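Local atomic coordinates of thiazoline oxidase/subtilisin-like protease (Prochloron didemni, PDB entry 4H6X), a protein that acts as a subtilisin-like protease in patellamide maturation, probably joining the ends of precursor peptides by transamidation rather than simply hydrolysing them. Residues Pro18-Ala21 with Asp22-Gln26; Gly119-Ser123 with Pro124-Ile128. All coordinates share one frame; numbering follows the deposited sequence.

The two contacts are both local, and they come in series along the chain, with centres about 15 Å apart. Interaction 1 forms the start of the short helix 20-26, near the N-terminus. Interaction 2 is the first part of the loop that leads from helix 101-118 to strand 133-138 of the parallel sheet. They meet directly: the rings of H24 and F126 pack at about 30°, and L20 CD2 lies 4.1 Å from I128 CD1. Helix 20-26 also leans on helices 273-293 and 332-340. The N-terminal helix is thereby fastened onto the subtilase fold. Helix 273-293 carries S274, and helix 101-118, which leads into interaction 2, carries H109; with D39 they probably form a Ser-His-Asp triad.

Interaction 1. Residues Pro18-Ala21 with Asp22-Gln26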
ATOM      1  N   PRO A  18       8.416 -15.587   1.833  1.00 33.75           N
ATOM      2  CA  PRO A  18       8.087 -16.879   2.434  1.00 33.77           C
ATOM      3  C   PRO A  18       6.725 -16.831   3.130  1.00 33.49           C
ATOM      4  O   PRO A  18       6.444 -15.887   3.863  1.00 35.51           O
ATOM      5  CB  PRO A  18       9.221 -17.074   3.457  1.00 35.01           C
ATOM      6  CG  PRO A  18      10.375 -16.336   2.861  1.00 35.35           C
ATOM      7  CD  PRO A  18       9.740 -15.102   2.267  1.00 33.20           C
ATOM      8  N   GLY A  19       5.868 -17.815   2.872  1.00 31.49           N
ATOM      9  CA  GLY A  19       4.562 -17.882   3.526  1.00 31.31           C
ATOM     10  C   GLY A  19       3.429 -17.199   2.769  1.00 30.48           C
ATOM     11  O   GLY A  19       2.251 -17.413   3.088  1.00 30.16           O
ATOM     12  N   LEU A  20       3.765 -16.386   1.763  1.00 30.87           N
ATOM     13  CA  LEU A  20       2.731 -15.642   1.028  1.00 31.04           C
ATOM     14  C   LEU A  20       1.781 -16.584   0.298  1.00 32.91           C
ATOM     15  O   LEU A  20       0.554 -16.455   0.415  1.00 31.58           O
ATOM     16  CB  LEU A  20       3.336 -14.611   0.057  1.00 30.05           C
ATOM     17  CG  LEU A  20       2.320 -13.826  -0.791  1.00 31.29           C
ATOM     18  CD1 LEU A  20       1.398 -12.971   0.077  1.00 31.60           C
ATOM     19  CD2 LEU A  20       3.009 -12.979  -1.854  1.00 31.82           C
ATOM     20  N   ALA A  21       2.351 -17.536  -0.445  1.00 34.85           N
ATOM     21  CA  ALA A  21       1.538 -18.498  -1.183  1.00 36.98           C
ATOM     22  C   ALA A  21       0.597 -19.255  -0.233  1.00 36.03           C
ATOM     23  O   ALA A  21      -0.606 -19.363  -0.507  1.00 36.15           O
ATOM     24  CB  ALA A  21       2.418 -19.457  -1.981  1.00 37.76           C
ATOM     25  N   ASP A  22       1.145 -19.739   0.887  1.00 37.82           N
ATOM     26  CA  ASP A  22       0.362 -20.447   1.920  1.00 39.85           C
ATOM     27  C   ASP A  22      -0.746 -19.583   2.534  1.00 36.98           C
ATOM     28  O   ASP A  22      -1.852 -20.062   2.785  1.00 37.96           O
ATOM     29  CB  ASP A  22       1.269 -20.999   3.040  1.00 42.11           C
ATOM     30  CG  ASP A  22       2.201 -22.124   2.562  1.00 46.25           C
ATOM     31  OD1 ASP A  22       1.791 -22.936   1.702  1.00 45.75           O
ATOM     32  OD2 ASP A  22       3.353 -22.199   3.060  1.00 48.07           O
ATOM     33  N   LEU A  23      -0.448 -18.314   2.799  1.00 35.46           N
ATOM     34  CA  LEU A  23      -1.482 -17.413   3.305  1.00 32.42           C
ATOM     35  C   LEU A  23      -2.530 -17.199   2.215  1.00 32.00           C
ATOM     36  O   LEU A  23      -3.737 -17.265   2.497  1.00 29.97           O
ATOM     37  CB  LEU A  23      -0.887 -16.095   3.821  1.00 31.76           C
ATOM     38  CG  LEU A  23      -1.795 -14.954   4.332  1.00 31.12           C
ATOM     39  CD1 LEU A  23      -2.798 -15.378   5.407  1.00 31.73           C
ATOM     40  CD2 LEU A  23      -0.918 -13.822   4.839  1.00 31.38           C
ATOM     41  N   HIS A  24      -2.082 -16.992   0.970  1.00 30.95           N
ATOM     42  CA  HIS A  24      -3.033 -16.874  -0.163  1.00 33.08           C
ATOM     43  C   HIS A  24      -3.921 -18.114  -0.292  1.00 35.71           C
ATOM     44  O   HIS A  24      -5.110 -18.009  -0.618  1.00 35.06           O
ATOM     45  CB  HIS A  24      -2.334 -16.593  -1.497  1.00 32.70           C
ATOM     46  CG  HIS A  24      -2.042 -15.141  -1.746  1.00 33.06           C
ATOM     47  ND1 HIS A  24      -2.769 -14.120  -1.172  1.00 34.94           N
ATOM     48  CD2 HIS A  24      -1.118 -14.545  -2.534  1.00 32.60           C
ATOM     49  CE1 HIS A  24      -2.288 -12.958  -1.580  1.00 34.12           C
ATOM     50  NE2 HIS A  24      -1.286 -13.187  -2.407  1.00 33.59           N
ATOM     51  N   ASN A  25      -3.347 -19.283  -0.002  1.00 37.25           N
ATOM     52  CA  ASN A  25      -4.115 -20.532  -0.037  1.00 38.90           C
ATOM     53  C   ASN A  25      -5.265 -20.547   0.947  1.00 38.89           C
ATOM     54  O   ASN A  25      -6.243 -21.258   0.741  1.00 40.61           O
ATOM     55  CB  ASN A  25      -3.208 -21.743   0.196  1.00 40.25           C
ATOM     56  CG  ASN A  25      -2.280 -21.997  -0.970  1.00 42.90           C
ATOM     57  OD1 ASN A  25      -2.441 -21.410  -2.043  1.00 45.37           O
ATOM     58  ND2 ASN A  25      -1.299 -22.866  -0.770  1.00 43.02           N
ATOM     59  N   GLN A  26      -5.139 -19.756   2.011  1.00 38.06           N
ATOM     60  CA  GLN A  26      -6.162 -19.672   3.059  1.00 38.52           C
ATOM     61  C   GLN A  26      -7.144 -18.505   2.857  1.00 39.06           C
ATOM     62  O   GLN A  26      -8.346 -18.645   3.117  1.00 38.31           O
ATOM     63  CB  GLN A  26      -5.497 -19.579   4.431  1.00 40.38           C
ATOM     64  CG  GLN A  26      -4.529 -20.718   4.707  1.00 44.19           C
ATOM     65  CD  GLN A  26      -4.170 -20.849   6.171  1.00 46.60           C
ATOM     66  OE1 GLN A  26      -5.042 -20.877   7.033  1.00 50.47           O
ATOM     67  NE2 GLN A  26      -2.879 -20.940   6.457  1.00 48.27           N
TER
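The carbonyls of G19, L20 and A21 accept i to i+4 bonds from L23, H24 and N25, which together make the opening turn and a half of the helix; the bond from H24 N to L20 O is the shortest at 2.7 Å and nearly straight at 169°. G19 is the N-cap residue. Its positive phi of 92° would press a CB against the carbonyl oxygen of P18, so the lack of a side chain suits the entry into the helix. L20 points the same way as H24, one turn on. With CG anti to the backbone N (chi1 178°), it sets CD1 over one face of the imidazole, 4.0 Å from its centroid, in a CH-pi contact. With an alanine in place of H24, L20 CD1 would probably lose the ring face it rests on, and a gap would open toward F126. L23 is leucine for its greasy setting among L286, L287 and L290 of helix 273-293 and I332 and M336 of helix 332-340. N25 OD1, close to A21 O, is instead bonded to L8 N, tying the N-terminal segment to the helix. The whole is an alpha-helix start with glycine at the N-cap position, with L23 and H24 turned to helix 273-293 and L20 to the N-terminal loop.

Interaction 2. Residues Gly119-Ser123 with Pro124-Ile128; sequences GQEHS and PVFGI
One face of the F126 ring is covered by E121, whose CG stands over its centre, 3.8 Å from the centroid and only 2° off the normal, while G119 O lies in plane at the ring edge, 3.9 Å from F126 CD1. The H122 ring takes the same methylene from the other side, with E121 CG 3.7 Å above its plane, so this carbon is held between two aromatic faces. E121 CG is anti to the backbone N (chi1 -166°) and the chain continues extended, which brings the aliphatic part alongside F126 and turns the carboxylate to within 20° of the ring plane. Glutamate suits the place because its methylenes can lie on a ring while its charged end runs on past it. H11 also meets the F126 ring.

In the backbone, Q120 to S123 form a type II turn, with H122 at positive phi. S123 is both donor and acceptor: its OG gives a bond to Q120 O at 2.8 Å, in the carbonyl plane on a lone pair, and receives V125 N at 3.1 Å, a rather bent bond. Q120 O also accepts from S123 N. At the mouth of the loop G127 N bonds to G119 O, 2.7 Å away. Glycine suits both places, since a CB on G119 would probably clash with V125 O and one on G127 with G119 N. The chemistry therefore implies a loop closed by backbone bonds and one hydroxyl, with E121 CG packed on the F126 ring through CH-pi contact.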
ATOM      1  N   GLY A 119      -5.431  -5.361  -6.771  1.00 28.93           N
ATOM      2  CA  GLY A 119      -5.567  -5.813  -8.158  1.00 31.93           C
ATOM      3  C   GLY A 119      -6.083  -7.245  -8.234  1.00 32.70           C
ATOM      4  O   GLY A 119      -5.648  -8.115  -7.472  1.00 33.76           O
ATOM      5  N   GLN A 120      -7.010  -7.485  -9.154  1.00 34.92           N
ATOM      6  CA  GLN A 120      -7.668  -8.790  -9.276  1.00 34.51           C
ATOM      7  C   GLN A 120      -6.766  -9.873  -9.869  1.00 32.96           C
ATOM      8  O   GLN A 120      -5.908  -9.591 -10.715  1.00 31.71           O
ATOM      9  CB  GLN A 120      -8.979  -8.655 -10.052  1.00 35.46           C
ATOM     10  CG  GLN A 120      -9.963  -7.698  -9.392  1.00 35.02           C
ATOM     11  CD  GLN A 120     -10.363  -8.145  -7.996  1.00 37.38           C
ATOM     12  OE1 GLN A 120      -9.803  -7.682  -6.989  1.00 38.08           O
ATOM     13  NE2 GLN A 120     -11.331  -9.047  -7.924  1.00 34.20           N
ATOM     14  N   GLU A 121      -6.941 -11.110  -9.413  1.00 32.06           N
ATOM     15  CA  GLU A 121      -6.119 -12.195  -9.954  1.00 33.57           C
ATOM     16  C   GLU A 121      -6.464 -12.367 -11.440  1.00 34.31           C
ATOM     17  O   GLU A 121      -7.595 -12.115 -11.832  1.00 35.65           O
ATOM     18  CB  GLU A 121      -6.349 -13.494  -9.188  1.00 32.95           C
ATOM     19  CG  GLU A 121      -5.297 -14.544  -9.475  1.00 32.98           C
ATOM     20  CD  GLU A 121      -5.580 -15.883  -8.815  1.00 32.50           C
ATOM     21  OE1 GLU A 121      -6.684 -16.091  -8.262  1.00 34.39           O
ATOM     22  OE2 GLU A 121      -4.676 -16.727  -8.857  1.00 32.02           O
ATOM     23  N   HIS A 122      -5.474 -12.749 -12.245  1.00 36.67           N
ATOM     24  CA  HIS A 122      -5.626 -12.966 -13.697  1.00 40.85           C
ATOM     25  C   HIS A 122      -5.638 -11.673 -14.515  1.00 40.95           C
ATOM     26  O   HIS A 122      -5.658 -11.714 -15.738  1.00 42.92           O
ATOM     27  CB  HIS A 122      -6.848 -13.850 -14.028  1.00 41.29           C
ATOM     28  CG  HIS A 122      -6.968 -15.059 -13.154  1.00 41.87           C
ATOM     29  ND1 HIS A 122      -6.029 -16.071 -13.148  1.00 43.23           N
ATOM     30  CD2 HIS A 122      -7.911 -15.414 -12.246  1.00 40.81           C
ATOM     31  CE1 HIS A 122      -6.390 -16.996 -12.274  1.00 42.47           C
ATOM     32  NE2 HIS A 122      -7.527 -16.620 -11.715  1.00 42.53           N
ATOM     33  N   SER A 123      -5.595 -10.530 -13.834  1.00 40.10           N
ATOM     34  CA  SER A 123      -5.457  -9.241 -14.493  1.00 36.06           C
ATOM     35  C   SER A 123      -3.964  -8.954 -14.664  1.00 36.44           C
ATOM     36  O   SER A 123      -3.140  -9.765 -14.250  1.00 39.08           O
ATOM     37  CB  SER A 123      -6.150  -8.157 -13.663  1.00 36.31           C
ATOM     38  OG  SER A 123      -5.277  -7.635 -12.673  1.00 35.19           O
ATOM     39  N   PRO A 124      -3.600  -7.811 -15.280  1.00 35.03           N
ATOM     40  CA  PRO A 124      -2.177  -7.476 -15.379  1.00 34.96           C
ATOM     41  C   PRO A 124      -1.516  -7.241 -14.008  1.00 34.42           C
ATOM     42  O   PRO A 124      -0.285  -7.371 -13.878  1.00 31.14           O
ATOM     43  CB  PRO A 124      -2.169  -6.175 -16.196  1.00 34.85           C
ATOM     44  CG  PRO A 124      -3.492  -6.128 -16.877  1.00 36.28           C
ATOM     45  CD  PRO A 124      -4.445  -6.802 -15.939  1.00 37.29           C
ATOM     46  N   VAL A 125      -2.321  -6.900 -13.000  1.00 32.94           N
ATOM     47  CA  VAL A 125      -1.792  -6.755 -11.633  1.00 31.36           C
ATOM     48  C   VAL A 125      -2.630  -7.510 -10.609  1.00 30.17           C
ATOM     49  O   VAL A 125      -3.774  -7.157 -10.326  1.00 31.43           O
ATOM     50  CB  VAL A 125      -1.632  -5.277 -11.202  1.00 30.83           C
ATOM     51  CG1 VAL A 125      -0.958  -5.193  -9.832  1.00 28.32           C
ATOM     52  CG2 VAL A 125      -0.811  -4.501 -12.214  1.00 29.36           C
ATOM     53  N   PHE A 126      -2.042  -8.564 -10.064  1.00 30.14           N
ATOM     54  CA  PHE A 126      -2.670  -9.373  -9.033  1.00 29.69           C
ATOM     55  C   PHE A 126      -2.166  -8.847  -7.679  1.00 29.49           C
ATOM     56  O   PHE A 126      -0.993  -8.984  -7.359  1.00 30.42           O
ATOM     57  CB  PHE A 126      -2.294 -10.842  -9.260  1.00 30.87           C
ATOM     58  CG  PHE A 126      -2.668 -11.780  -8.135  1.00 32.37           C
ATOM     59  CD1 PHE A 126      -3.782 -11.554  -7.336  1.00 32.33           C
ATOM     60  CD2 PHE A 126      -1.900 -12.933  -7.905  1.00 34.47           C
ATOM     61  CE1 PHE A 126      -4.115 -12.430  -6.315  1.00 33.31           C
ATOM     62  CE2 PHE A 126      -2.236 -13.820  -6.892  1.00 33.72           C
ATOM     63  CZ  PHE A 126      -3.342 -13.564  -6.093  1.00 34.56           C
ATOM     64  N   GLY A 127      -3.052  -8.214  -6.919  1.00 29.13           N
ATOM     65  CA  GLY A 127      -2.668  -7.612  -5.642  1.00 29.29           C
ATOM     66  C   GLY A 127      -2.587  -8.624  -4.506  1.00 28.17           C
ATOM     67  O   GLY A 127      -2.985  -9.769  -4.662  1.00 29.91           O
ATOM     68  N   ILE A 128      -2.070  -8.191  -3.364  1.00 28.21           N
ATOM     69  CA  ILE A 128      -1.928  -9.057  -2.189  1.00 27.81           C
ATOM     70  C   ILE A 128      -3.289  -9.460  -1.631  1.00 28.06           C
ATOM     71  O   ILE A 128      -3.492 -10.612  -1.218  1.00 29.44           O
ATOM     72  CB  ILE A 128      -1.060  -8.371  -1.107  1.00 28.45           C
ATOM     73  CG1 ILE A 128       0.347  -8.079  -1.662  1.00 28.77           C
ATOM     74  CG2 ILE A 128      -0.985  -9.210   0.167  1.00 26.88           C
ATOM     75  CD1 ILE A 128       1.193  -9.305  -1.971  1.00 28.29           C
TER